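Glycerophosphodiester phosphodiesterase (Parabacteroides distasonis, PDB 3NO3) belongs to the glycerophosphoryl diester phosphodiesterase family, has a TIM-barrel fold and holds a magnesium ion with acidic side chains. Local coordinates at residues Lys105-Asp108 / Arg112-Asp115; Gln59-Gln64 / Tyr68-Asp73; Asp187-Cys192 / Met197-Trp202; Ser26-Ser31 / Leu89-Lys94. All blocks are in the same frame, centred on the assembly; numbering follows the deposited sequence. Where two conformers were deposited one is given.

Contact 1: Lys105-Asp108 / Arg112-Asp115; sequences KSHD and RNRD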
loop_
_atom_site.group_PDB
_atom_site.type_symbol
_atom_site.label_atom_id
_atom_site.label_comp_id
_atom_site.label_asym_id
_atom_site.label_seq_id
_atom_site.Cartn_x
_atom_site.Cartn_y
_atom_site.Cartn_z
ATOM N N LYS A 105 9.080 1.641 0.996
ATOM C CA LYS A 105 9.907 2.052 -0.157
ATOM C C LYS A 105 11.227 1.322 -0.150
ATOM O O LYS A 105 11.690 0.860 0.905
ATOM C CB LYS A 105 10.152 3.543 -0.107
ATOM C CG LYS A 105 8.878 4.402 -0.243
ATOM C CD LYS A 105 8.246 4.354 -1.645
ATOM C CE LYS A 105 9.168 4.870 -2.782
ATOM N NZ LYS A 105 8.330 5.261 -3.967
ATOM N N SER A 106 11.824 1.193 -1.320
ATOM C CA SER A 106 13.109 0.533 -1.469
ATOM C C SER A 106 14.252 1.380 -0.864
ATOM O O SER A 106 14.375 2.593 -1.178
ATOM C CB SER A 106 13.403 0.290 -2.952
ATOM O OG SER A 106 14.550 -0.525 -3.112
ATOM N N HIS A 107 15.088 0.729 -0.042
ATOM C CA HIS A 107 16.254 1.311 0.599
ATOM C C HIS A 107 17.502 0.890 -0.117
ATOM O O HIS A 107 17.437 0.139 -1.106
ATOM C CB HIS A 107 16.238 1.018 2.122
ATOM C CG HIS A 107 15.151 1.759 2.816
ATOM N ND1 HIS A 107 13.827 1.496 2.565
ATOM C CD2 HIS A 107 15.182 2.811 3.656
ATOM C CE1 HIS A 107 13.083 2.360 3.237
ATOM N NE2 HIS A 107 13.881 3.175 3.901
ATOM N N ASP A 108 18.640 1.414 0.328
ATOM C CA ASP A 108 19.874 1.454 -0.511
ATOM C C ASP A 108 20.781 0.203 -0.524
ATOM O O ASP A 108 21.680 0.094 -1.358
ATOM C CB ASP A 108 20.640 2.771 -0.231
ATOM C CG ASP A 108 21.176 2.895 1.211
ATOM O OD1 ASP A 108 21.401 1.855 1.912
ATOM O OD2 ASP A 108 21.338 4.062 1.665
ATOM N N ARG A 112 19.932 -2.574 4.664
ATOM C CA ARG A 112 19.110 -1.401 5.026
ATOM C C ARG A 112 17.627 -1.641 4.839
ATOM O O ARG A 112 16.801 -1.209 5.695
ATOM C CB ARG A 112 19.577 -0.139 4.285
ATOM C CG ARG A 112 18.999 1.160 4.770
ATOM C CD ARG A 112 19.307 1.440 6.248
ATOM N NE ARG A 112 18.939 2.802 6.587
ATOM C CZ ARG A 112 18.994 3.277 7.817
ATOM N NH1 ARG A 112 19.455 2.522 8.818
ATOM N NH2 ARG A 112 18.649 4.523 8.027
ATOM N N ASN A 113 17.262 -2.352 3.773
ATOM C CA ASN A 113 15.881 -2.799 3.612
ATOM C C ASN A 113 15.416 -3.667 4.755
ATOM O O ASN A 113 14.278 -3.466 5.227
ATOM C CB ASN A 113 15.653 -3.498 2.284
ATOM C CG ASN A 113 15.565 -2.506 1.145
ATOM O OD1 ASN A 113 14.555 -1.833 1.030
ATOM N ND2 ASN A 113 16.618 -2.386 0.330
ATOM N N ARG A 114 16.280 -4.573 5.236
ATOM C CA ARG A 114 15.928 -5.384 6.413
ATOM C C ARG A 114 15.723 -4.580 7.666
ATOM O O ARG A 114 14.759 -4.822 8.432
ATOM C CB ARG A 114 16.950 -6.467 6.686
ATOM C CG ARG A 114 16.890 -7.536 5.629
ATOM C CD ARG A 114 17.676 -8.812 6.021
ATOM N NE ARG A 114 19.013 -8.774 5.449
ATOM C CZ ARG A 114 19.365 -9.144 4.205
ATOM N NH1 ARG A 114 18.481 -9.606 3.300
ATOM N NH2 ARG A 114 20.633 -9.024 3.852
ATOM N N ASP A 115 16.626 -3.623 7.883
ATOM C CA ASP A 115 16.488 -2.703 9.005
ATOM C C ASP A 115 15.197 -1.870 8.950
ATOM O O ASP A 115 14.515 -1.772 9.962
ATOM C CB ASP A 115 17.682 -1.797 9.153
ATOM C CG ASP A 115 18.966 -2.542 9.541
ATOM O OD1 ASP A 115 18.951 -3.599 10.180
ATOM O OD2 ASP A 115 20.015 -2.024 9.163
#
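N113 reaches from the first turns of helix 110-126 to the backbone of H107 and pairs with both of its polar atoms. The amide oxygen OD1 accepts from H107 N at 2.8 Å in a nearly straight bond (162° at the hydrogen), although the donor arrives 30° out of the carbonyl plane. On the same amide, ND2 gives a weak bond to H107 O at 3.0 Å and has a second acceptor, T109 O, so two carbonyls fix its rotation. The amide stands almost perpendicular to the H107 imidazole, 89° between planes, with OD1 at the ring edge. The ring is held at both nitrogens: ND1 makes a weak bond to K105 O (2.8 Å), while NE2 pairs with L44 N, which requires NE2 to accept. R112 contributes carbon rather than charge. Its CG, anti to the backbone N, lies 3.8 Å from H107 CB, and its CB packs 3.6 Å from D108 OD1; its chain then leads away from D108, and NH2 bonds to N48 OD1. K105 turns away from the helix and donates through NZ to H54 O, its side chain about 6 Å from the magnesium ion. The contact belongs to the beta-alpha loop of the TIM barrel between strand 99-104 and helix 110-126, where an asparagine of the helix bonds to the loop backbone.

Contact 2: Gln59-Gln64 / Tyr68-Asp73; sequences QGKHIQ and YDELKD
The small excursion between barrel strand 37-44 and helix 85-94, consistent with the insertion that this family carries after its second barrel strand, contains this contact: K61, in the second strand of the small hairpin 57-58/61-62, and I63 just after it meet E70 and L71 of the short, weakly bonded helix 68-71. L71 supplies most of the apolar touching, and it does so with both branches of its fork. Methyl CD2 sits 3.6 Å from K61 CB, and methyl CD1 is 3.9 Å from I63 CG2. The I63 and L71 side chains run at about a right angle to one another, so they meet at single methyls instead of lying alongside. Both residues also pack on I58, while L82 adds to the L71 side and V51 to the I63 side, which makes this the buried flank of the contact.

Further out, K61 spans the gap. Its chain leaves CB beside L71, bends at chi2 (-134°) and brings NZ to E70 O at 2.8 Å. The ammonium approaches that carbonyl well off its axis, with a C=O...N angle of 128°. The lysine thus grips helix backbone, and the E70 carboxylate stays clear of it, with OE1 4.8 Å from K61 NZ; E70 OE2 instead accepts from T67 N. Within the helix L71 N bonds to Y68 O at 2.9 Å. Beyond it K72 CB lies over one face of the Y68 ring, and K72 NZ, paired weakly with D69 OD1, also forms a salt bridge with D73 OD2 at 3.3 Å, meeting that oxygen from 43° above the carboxylate plane.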
loop_
_atom_site.group_PDB
_atom_site.type_symbol
_atom_site.label_atom_id
_atom_site.label_comp_id
_atom_site.label_asym_id
_atom_site.label_seq_id
_atom_site.Cartn_x
_atom_site.Cartn_y
_atom_site.Cartn_z
ATOM N N GLN A 59 11.360 18.275 -1.918
ATOM C CA GLN A 59 11.839 19.658 -1.939
ATOM C C GLN A 59 13.399 19.726 -1.956
ATOM O O GLN A 59 14.010 20.504 -1.234
ATOM C CB GLN A 59 11.198 20.457 -0.797
ATOM C CG GLN A 59 9.664 20.604 -1.045
ATOM C CD GLN A 59 8.870 20.890 0.207
ATOM O OE1 GLN A 59 9.248 21.772 1.000
ATOM N NE2 GLN A 59 7.726 20.201 0.368
ATOM N N GLY A 60 14.011 18.878 -2.772
ATOM C CA GLY A 60 15.463 18.807 -2.908
ATOM C C GLY A 60 16.188 18.003 -1.843
ATOM O O GLY A 60 17.425 17.917 -1.913
ATOM N N LYS A 61 15.475 17.408 -0.884
ATOM C CA LYS A 61 16.079 16.605 0.195
ATOM C C LYS A 61 15.855 15.123 -0.053
ATOM O O LYS A 61 14.714 14.705 -0.202
ATOM C CB LYS A 61 15.502 17.017 1.535
ATOM C CG LYS A 61 15.755 18.532 1.820
ATOM C CD LYS A 61 16.262 18.809 3.202
ATOM C CE LYS A 61 16.334 20.350 3.505
ATOM N NZ LYS A 61 16.185 20.670 4.999
ATOM N N HIS A 62 16.930 14.325 -0.060
ATOM C CA HIS A 62 16.831 12.887 -0.262
ATOM C C HIS A 62 16.557 12.261 1.066
ATOM O O HIS A 62 17.466 12.272 1.960
ATOM C CB HIS A 62 18.129 12.342 -0.880
ATOM C CG HIS A 62 18.150 10.858 -1.015
ATOM N ND1 HIS A 62 18.946 10.074 -0.217
ATOM C CD2 HIS A 62 17.484 10.020 -1.843
ATOM C CE1 HIS A 62 18.758 8.799 -0.536
ATOM N NE2 HIS A 62 17.864 8.735 -1.509
ATOM N N ILE A 63 15.361 11.676 1.206
ATOM C CA ILE A 63 14.788 11.369 2.540
ATOM C C ILE A 63 15.658 10.375 3.307
ATOM O O ILE A 63 15.967 10.588 4.455
ATOM C CB ILE A 63 13.321 10.836 2.430
ATOM C CG1 ILE A 63 12.379 11.976 1.967
ATOM C CG2 ILE A 63 12.829 10.254 3.774
ATOM C CD1 ILE A 63 10.995 11.476 1.568
ATOM N N GLN A 64 16.103 9.324 2.622
ATOM C CA GLN A 64 16.839 8.240 3.254
ATOM C C GLN A 64 18.275 8.551 3.717
ATOM O O GLN A 64 18.844 7.772 4.497
ATOM C CB GLN A 64 16.778 6.981 2.377
ATOM C CG GLN A 64 15.359 6.367 2.239
ATOM C CD GLN A 64 15.329 5.237 1.234
ATOM O OE1 GLN A 64 16.381 4.637 0.913
ATOM N NE2 GLN A 64 14.138 4.929 0.735
ATOM N N TYR A 68 15.761 13.267 10.278
ATOM C CA TYR A 68 14.377 13.730 10.450
ATOM C C TYR A 68 14.310 15.254 10.741
ATOM O O TYR A 68 13.423 15.963 10.221
ATOM C CB TYR A 68 13.624 12.893 11.495
ATOM C CG TYR A 68 12.238 13.419 11.748
ATOM C CD1 TYR A 68 11.266 13.431 10.729
ATOM C CD2 TYR A 68 11.917 13.998 12.964
ATOM C CE1 TYR A 68 10.009 13.971 10.926
ATOM C CE2 TYR A 68 10.645 14.544 13.190
ATOM C CZ TYR A 68 9.701 14.530 12.174
ATOM O OH TYR A 68 8.474 15.090 12.424
ATOM N N ASP A 69 15.251 15.759 11.523
ATOM C CA ASP A 69 15.355 17.196 11.820
ATOM C C ASP A 69 15.420 18.080 10.572
ATOM O O ASP A 69 14.795 19.160 10.539
ATOM C CB ASP A 69 16.580 17.492 12.708
ATOM C CG ASP A 69 16.527 18.869 13.334
ATOM O OD1 ASP A 69 15.619 19.090 14.146
ATOM O OD2 ASP A 69 17.377 19.734 13.011
ATOM N N GLU A 70 16.175 17.647 9.545
ATOM C CA GLU A 70 16.222 18.378 8.245
ATOM C C GLU A 70 14.848 18.392 7.522
ATOM O O GLU A 70 14.551 19.314 6.766
ATOM C CB GLU A 70 17.219 17.734 7.269
ATOM C CG GLU A 70 18.660 17.872 7.584
ATOM C CD GLU A 70 19.529 17.089 6.585
ATOM O OE1 GLU A 70 19.825 17.632 5.505
ATOM O OE2 GLU A 70 19.910 15.939 6.873
ATOM N N LEU A 71 14.034 17.349 7.716
ATOM C CA LEU A 71 12.801 17.143 6.950
ATOM C C LEU A 71 11.505 17.576 7.646
ATOM O O LEU A 71 10.464 17.697 6.979
ATOM C CB LEU A 71 12.650 15.643 6.612
ATOM C CG LEU A 71 13.819 14.974 5.853
ATOM C CD1 LEU A 71 13.569 13.478 5.882
ATOM C CD2 LEU A 71 13.955 15.501 4.414
ATOM N N LYS A 72 11.561 17.756 8.958
ATOM C CA LYS A 72 10.337 17.737 9.783
ATOM C C LYS A 72 9.341 18.830 9.583
ATOM O O LYS A 72 8.169 18.646 9.916
ATOM C CB LYS A 72 10.669 17.701 11.281
ATOM C CG LYS A 72 11.382 18.902 11.887
ATOM C CD LYS A 72 11.792 18.583 13.388
ATOM C CE LYS A 72 12.116 19.819 14.215
ATOM N NZ LYS A 72 12.733 20.899 13.439
ATOM N N ASP A 73 9.827 19.979 9.123
ATOM C CA ASP A 73 8.993 21.113 8.912
ATOM C C ASP A 73 8.587 21.308 7.439
ATOM O O ASP A 73 7.848 22.241 7.153
ATOM C CB ASP A 73 9.678 22.362 9.487
ATOM C CG ASP A 73 9.763 22.317 11.025
ATOM O OD1 ASP A 73 8.792 21.856 11.713
ATOM O OD2 ASP A 73 10.831 22.709 11.518
#

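Contact 3: Asp187-Cys192 / Met197-Trp202; sequences DWVKDC and MTSNVW
Helix 188-194 returns into barrel strand 198-202, the second half of a beta-alpha-beta crossover that starts from the parallel neighbour strand 174-178. The local axes of helix and strand pass 7.7 Å apart at 146°, so the strand runs back roughly antiparallel to the helix it follows. M197, modelled as selenomethionine, makes the turn: its N donates to C192 O at 2.9 Å, with an N-H...O angle of 165°, tying the strand entrance to the last turn of the helix. Its CB lies 4.1 Å from C192 CB, which closes the same corner with carbon. At T198 the side chain leaves the helix and packs on F220 of the next strand, and the carbonyl takes over the contact, T198 O lying 3.8 Å from C192 SG.

S199 points its CB toward the helix. The C192 thiol reaches its CB at 4.2 Å, and V189 CG1 comes to 3.7 Å from S199 OG. The hydroxyl stands between the backbone N and the carbonyl carbon (chi1 55°), a placement that lets it reach a bridging water 2.8 Å from OG. That water donates to V189 O at 2.7 Å and so joins helix and strand through a polar atom pair that does not meet directly. Past S199 the strand diverges from the helix and turns to its sheet neighbours: N200 OD1 bonds to T222 OG1, and the W202 indole, edge-to-face with H178, bonds through NE1 to D176 O.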
loop_
_atom_site.group_PDB
_atom_site.type_symbol
_atom_site.label_atom_id
_atom_site.label_comp_id
_atom_site.label_asym_id
_atom_site.label_seq_id
_atom_site.Cartn_x
_atom_site.Cartn_y
_atom_site.Cartn_z
ATOM N N ASP A 187 -3.639 -15.349 -16.906
ATOM C CA ASP A 187 -3.942 -16.460 -15.983
ATOM C C ASP A 187 -3.423 -16.286 -14.567
ATOM O O ASP A 187 -3.761 -17.098 -13.708
ATOM C CB ASP A 187 -3.418 -17.808 -16.519
ATOM C CG ASP A 187 -4.195 -18.306 -17.749
ATOM O OD1 ASP A 187 -5.155 -17.630 -18.243
ATOM O OD2 ASP A 187 -3.836 -19.415 -18.203
ATOM N N TRP A 188 -2.601 -15.267 -14.299
ATOM C CA TRP A 188 -2.061 -15.108 -12.948
ATOM C C TRP A 188 -3.124 -14.824 -11.868
ATOM O O TRP A 188 -2.963 -15.273 -10.729
ATOM C CB TRP A 188 -0.928 -14.084 -12.947
ATOM C CG TRP A 188 0.372 -14.586 -13.490
ATOM C CD1 TRP A 188 0.689 -15.868 -13.903
ATOM C CD2 TRP A 188 1.578 -13.835 -13.585
ATOM N NE1 TRP A 188 2.001 -15.933 -14.273
ATOM C CE2 TRP A 188 2.577 -14.701 -14.085
ATOM C CE3 TRP A 188 1.913 -12.506 -13.312
ATOM C CZ2 TRP A 188 3.889 -14.279 -14.323
ATOM C CZ3 TRP A 188 3.232 -12.084 -13.540
ATOM C CH2 TRP A 188 4.207 -12.981 -14.029
ATOM N N VAL A 189 -4.207 -14.122 -12.198
ATOM C CA VAL A 189 -5.241 -13.874 -11.177
ATOM C C VAL A 189 -5.909 -15.182 -10.702
ATOM O O VAL A 189 -6.002 -15.433 -9.499
ATOM C CB VAL A 189 -6.258 -12.791 -11.662
ATOM C CG1 VAL A 189 -7.431 -12.651 -10.706
ATOM C CG2 VAL A 189 -5.524 -11.469 -11.753
ATOM N N LYS A 190 -6.274 -16.034 -11.660
ATOM C CA LYS A 190 -6.808 -17.369 -11.389
ATOM C C LYS A 190 -5.809 -18.202 -10.580
ATOM O O LYS A 190 -6.200 -18.834 -9.592
ATOM C CB LYS A 190 -7.171 -18.066 -12.713
ATOM C CG LYS A 190 -7.624 -19.539 -12.581
ATOM C CD LYS A 190 -8.116 -20.143 -13.939
ATOM C CE LYS A 190 -6.984 -20.823 -14.760
ATOM N N ASP A 191 -4.535 -18.211 -10.981
ATOM C CA ASP A 191 -3.505 -18.943 -10.221
ATOM C C ASP A 191 -3.460 -18.483 -8.761
ATOM O O ASP A 191 -3.320 -19.337 -7.890
ATOM C CB ASP A 191 -2.087 -18.778 -10.786
ATOM C CG ASP A 191 -1.874 -19.417 -12.155
ATOM O OD1 ASP A 191 -2.708 -20.191 -12.677
ATOM O OD2 ASP A 191 -0.790 -19.103 -12.693
ATOM N N CYS A 192 -3.591 -17.165 -8.491
ATOM C CA CYS A 192 -3.605 -16.686 -7.094
ATOM C C CYS A 192 -4.743 -17.319 -6.328
ATOM O O CYS A 192 -4.526 -17.752 -5.196
ATOM C CB CYS A 192 -3.712 -15.159 -6.935
ATOM S SG CYS A 192 -2.284 -14.240 -7.449
HETATM N N MSE A 197 -3.880 -17.209 -2.439
HETATM C CA MSE A 197 -3.249 -15.893 -2.332
HETATM C C MSE A 197 -4.231 -14.857 -2.835
HETATM O O MSE A 197 -5.142 -15.194 -3.547
HETATM C CB MSE A 197 -2.012 -15.762 -3.236
HETATM C CG MSE A 197 -1.274 -16.999 -3.504
HETATM SE SE MSE A 197 0.230 -16.693 -4.641
HETATM C CE MSE A 197 1.261 -15.772 -3.259
ATOM N N THR A 198 -3.986 -13.602 -2.503
ATOM C CA THR A 198 -4.737 -12.461 -3.067
ATOM C C THR A 198 -4.066 -11.812 -4.307
ATOM O O THR A 198 -2.835 -11.870 -4.490
ATOM C CB THR A 198 -5.041 -11.397 -2.025
ATOM O OG1 THR A 198 -3.819 -10.812 -1.541
ATOM C CG2 THR A 198 -5.844 -12.031 -0.908
ATOM N N SER A 199 -4.898 -11.211 -5.151
ATOM C CA SER A 199 -4.427 -10.457 -6.311
ATOM C C SER A 199 -4.856 -8.999 -6.123
ATOM O O SER A 199 -5.998 -8.742 -5.762
ATOM C CB SER A 199 -5.001 -11.047 -7.594
ATOM O OG SER A 199 -6.395 -11.108 -7.552
ATOM N N ASN A 200 -3.936 -8.071 -6.341
ATOM C CA ASN A 200 -4.185 -6.607 -6.235
ATOM C C ASN A 200 -3.576 -6.003 -7.506
ATOM O O ASN A 200 -2.599 -6.560 -8.054
ATOM C CB ASN A 200 -3.551 -6.105 -4.935
ATOM C CG ASN A 200 -3.832 -4.627 -4.592
ATOM O OD1 ASN A 200 -4.470 -3.849 -5.328
ATOM N ND2 ASN A 200 -3.333 -4.254 -3.414
ATOM N N VAL A 201 -4.207 -4.937 -8.026
ATOM C CA VAL A 201 -3.738 -4.306 -9.246
ATOM C C VAL A 201 -3.643 -2.784 -9.043
ATOM O O VAL A 201 -4.506 -2.202 -8.402
ATOM C CB VAL A 201 -4.630 -4.679 -10.467
ATOM C CG1 VAL A 201 -6.106 -4.194 -10.304
ATOM C CG2 VAL A 201 -4.001 -4.173 -11.761
ATOM N N TRP A 202 -2.582 -2.170 -9.579
ATOM C CA TRP A 202 -2.337 -0.715 -9.415
ATOM C C TRP A 202 -1.930 -0.054 -10.746
ATOM O O TRP A 202 -1.513 -0.772 -11.657
ATOM C CB TRP A 202 -1.243 -0.451 -8.359
ATOM C CG TRP A 202 0.087 -1.105 -8.621
ATOM C CD1 TRP A 202 0.501 -2.323 -8.179
ATOM C CD2 TRP A 202 1.190 -0.562 -9.368
ATOM N NE1 TRP A 202 1.753 -2.597 -8.623
ATOM C CE2 TRP A 202 2.218 -1.526 -9.343
ATOM C CE3 TRP A 202 1.414 0.657 -10.040
ATOM C CZ2 TRP A 202 3.458 -1.333 -9.990
ATOM C CZ3 TRP A 202 2.655 0.857 -10.673
ATOM C CH2 TRP A 202 3.651 -0.142 -10.659
HETATM O O HOH W 1 -6.938 -13.828 -7.596
#

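Contact 4: Ser26-Ser31 / Leu89-Lys94; sequences SLERAS and LKRAKK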
loop_
_atom_site.group_PDB
_atom_site.type_symbol
_atom_site.label_atom_id
_atom_site.label_comp_id
_atom_site.label_asym_id
_atom_site.label_seq_id
_atom_site.Cartn_x
_atom_site.Cartn_y
_atom_site.Cartn_z
ATOM N N SER A 26 -5.929 12.445 3.644
ATOM C CA SER A 26 -6.235 11.367 2.676
ATOM C C SER A 26 -6.602 10.039 3.350
ATOM O O SER A 26 -7.491 9.330 2.874
ATOM C CB SER A 26 -5.142 11.208 1.604
ATOM O OG SER A 26 -3.934 10.564 2.068
ATOM N N LEU A 27 -5.940 9.754 4.466
ATOM C CA LEU A 27 -6.253 8.616 5.305
ATOM C C LEU A 27 -7.684 8.774 5.876
ATOM O O LEU A 27 -8.467 7.825 5.828
ATOM C CB LEU A 27 -5.240 8.507 6.442
ATOM C CG LEU A 27 -5.505 7.474 7.535
ATOM C CD1 LEU A 27 -5.524 6.083 6.978
ATOM C CD2 LEU A 27 -4.474 7.660 8.616
ATOM N N GLU A 28 -7.990 9.960 6.398
ATOM C CA GLU A 28 -9.328 10.244 6.953
ATOM C C GLU A 28 -10.416 10.126 5.901
ATOM O O GLU A 28 -11.472 9.519 6.143
ATOM C CB GLU A 28 -9.382 11.643 7.569
ATOM C CG GLU A 28 -8.533 11.853 8.845
ATOM C CD GLU A 28 -8.482 13.320 9.320
ATOM O OE1 GLU A 28 -8.760 14.251 8.521
ATOM O OE2 GLU A 28 -8.167 13.551 10.523
ATOM N N ARG A 29 -10.162 10.689 4.729
ATOM C CA ARG A 29 -11.135 10.632 3.658
ATOM C C ARG A 29 -11.338 9.203 3.104
ATOM O O ARG A 29 -12.483 8.825 2.778
ATOM C CB ARG A 29 -10.782 11.631 2.554
ATOM C CG ARG A 29 -10.836 13.087 2.995
ATOM C CD ARG A 29 -12.263 13.671 3.155
ATOM N NE ARG A 29 -12.936 13.764 1.876
ATOM C CZ ARG A 29 -13.992 13.066 1.449
ATOM N NH1 ARG A 29 -14.651 12.196 2.211
ATOM N NH2 ARG A 29 -14.415 13.270 0.218
ATOM N N ALA A 30 -10.280 8.402 3.019
ATOM C CA ALA A 30 -10.419 6.954 2.677
ATOM C C ALA A 30 -11.357 6.212 3.632
ATOM O O ALA A 30 -12.232 5.442 3.196
ATOM C CB ALA A 30 -9.064 6.255 2.628
ATOM N N SER A 31 -11.185 6.464 4.920
ATOM C CA SER A 31 -12.107 5.970 5.964
ATOM C C SER A 31 -13.512 6.512 5.793
ATOM O O SER A 31 -14.465 5.728 5.868
ATOM C CB SER A 31 -11.575 6.307 7.364
ATOM O OG SER A 31 -12.525 5.963 8.371
ATOM N N LEU A 89 -0.063 6.285 12.074
ATOM C CA LEU A 89 -0.640 5.185 12.817
ATOM C C LEU A 89 -1.490 5.609 14.009
ATOM O O LEU A 89 -2.489 4.948 14.282
ATOM C CB LEU A 89 0.468 4.209 13.267
ATOM C CG LEU A 89 1.213 3.604 12.058
ATOM C CD1 LEU A 89 2.248 2.619 12.562
ATOM C CD2 LEU A 89 0.290 2.970 10.988
ATOM N N LYS A 90 -1.138 6.694 14.698
ATOM C CA LYS A 90 -1.961 7.183 15.795
ATOM C C LYS A 90 -3.347 7.561 15.242
ATOM O O LYS A 90 -4.384 7.259 15.852
ATOM C CB LYS A 90 -1.274 8.370 16.492
ATOM C CG LYS A 90 -2.030 9.037 17.661
ATOM C CD LYS A 90 -1.123 10.034 18.429
ATOM C CE LYS A 90 -1.865 10.904 19.456
ATOM N NZ LYS A 90 -2.939 11.767 18.851
ATOM N N ARG A 91 -3.375 8.210 14.080
ATOM C CA ARG A 91 -4.666 8.587 13.463
ATOM C C ARG A 91 -5.434 7.342 12.976
ATOM O O ARG A 91 -6.627 7.208 13.233
ATOM C CB ARG A 91 -4.441 9.583 12.300
ATOM C CG ARG A 91 -5.746 10.183 11.680
ATOM C CD ARG A 91 -6.446 11.109 12.618
ATOM N NE ARG A 91 -7.803 11.452 12.213
ATOM C CZ ARG A 91 -8.918 10.783 12.538
ATOM N NH1 ARG A 91 -8.911 9.649 13.244
ATOM N NH2 ARG A 91 -10.090 11.253 12.116
ATOM N N ALA A 92 -4.719 6.423 12.333
ATOM C CA ALA A 92 -5.306 5.180 11.809
ATOM C C ALA A 92 -5.907 4.315 12.887
ATOM O O ALA A 92 -6.961 3.687 12.659
ATOM C CB ALA A 92 -4.280 4.399 11.011
ATOM N N LYS A 93 -5.310 4.327 14.069
ATOM C CA LYS A 93 -5.877 3.589 15.192
ATOM C C LYS A 93 -7.321 3.966 15.542
ATOM O O LYS A 93 -8.104 3.082 15.874
ATOM C CB LYS A 93 -5.005 3.715 16.452
ATOM C CG LYS A 93 -5.436 2.804 17.645
ATOM C CD LYS A 93 -5.231 1.312 17.304
ATOM C CE LYS A 93 -5.473 0.402 18.494
ATOM N NZ LYS A 93 -5.479 -1.036 18.055
ATOM N N LYS A 94 -7.667 5.244 15.470
ATOM C CA LYS A 94 -9.043 5.677 15.717
ATOM C C LYS A 94 -10.023 5.404 14.545
ATOM O O LYS A 94 -11.241 5.505 14.737
ATOM C CB LYS A 94 -9.081 7.155 16.013
ATOM C CG LYS A 94 -8.181 7.674 17.137
ATOM C CD LYS A 94 -8.489 9.165 17.340
ATOM C CE LYS A 94 -7.326 9.976 17.848
ATOM N NZ LYS A 94 -6.475 10.529 16.731
#
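L27 and A92 form the close, inner part of this helix pair, and E28 with R91 form the outer part. Helices 24-32 and 85-94 run side by side with a signed crossing angle of -15° and local axes 10.4 Å apart, a spacing bridged on the inner side by L27 and on the outer side by E28 and R91. L27 CD2 rests 3.9 Å from A92 N and 4.1 Å from A92 CB, with the aliphatic start of R91 beside the same methyl. Beneath them both helices pack on the barrel, L27 against S38 and A92 against L100.

On the outer, partly exposed side the packing gives way to charge. E28 OE2 accepts from R91 NE at 2.7 Å in an almost linear bond (174°), using the lone pair directed away from its other oxygen; R91 NH2 adds a weak hydrogen bond to the same OE2 at 3.4 Å. The oxygen lies in the guanidinium plane, at its edge, but the carboxylate itself is turned 74° from that plane. One oxygen therefore takes both N-H groups, and the pairing is not the flat two-by-two kind. The chemistry implies a link governed chiefly by the NE bond, its strength probably moderated by nearby solvent.

Overall arrangement
Along the chain contact 4 opens first, and contact 2 is nested inside the loop it closes; contact 1 and then contact 3 follow in series. All serve one TIM barrel: contact 4 pairs two outer helices, contact 1 fixes the loop after strand 99-104, contact 3 packs a helix on strand 198-202, and contact 2 lies in the excursion between strand 37-44 and helix 85-94. Contacts 1 and 2, with centres about 17 Å apart, touch through a probable hydrogen bond from Q64 NE2 to S106 O, connecting excursion and loop. Contact 3 lies across the chain's centre from contacts 2 and 4, about 36 and 27 Å away between centres, and touches neither.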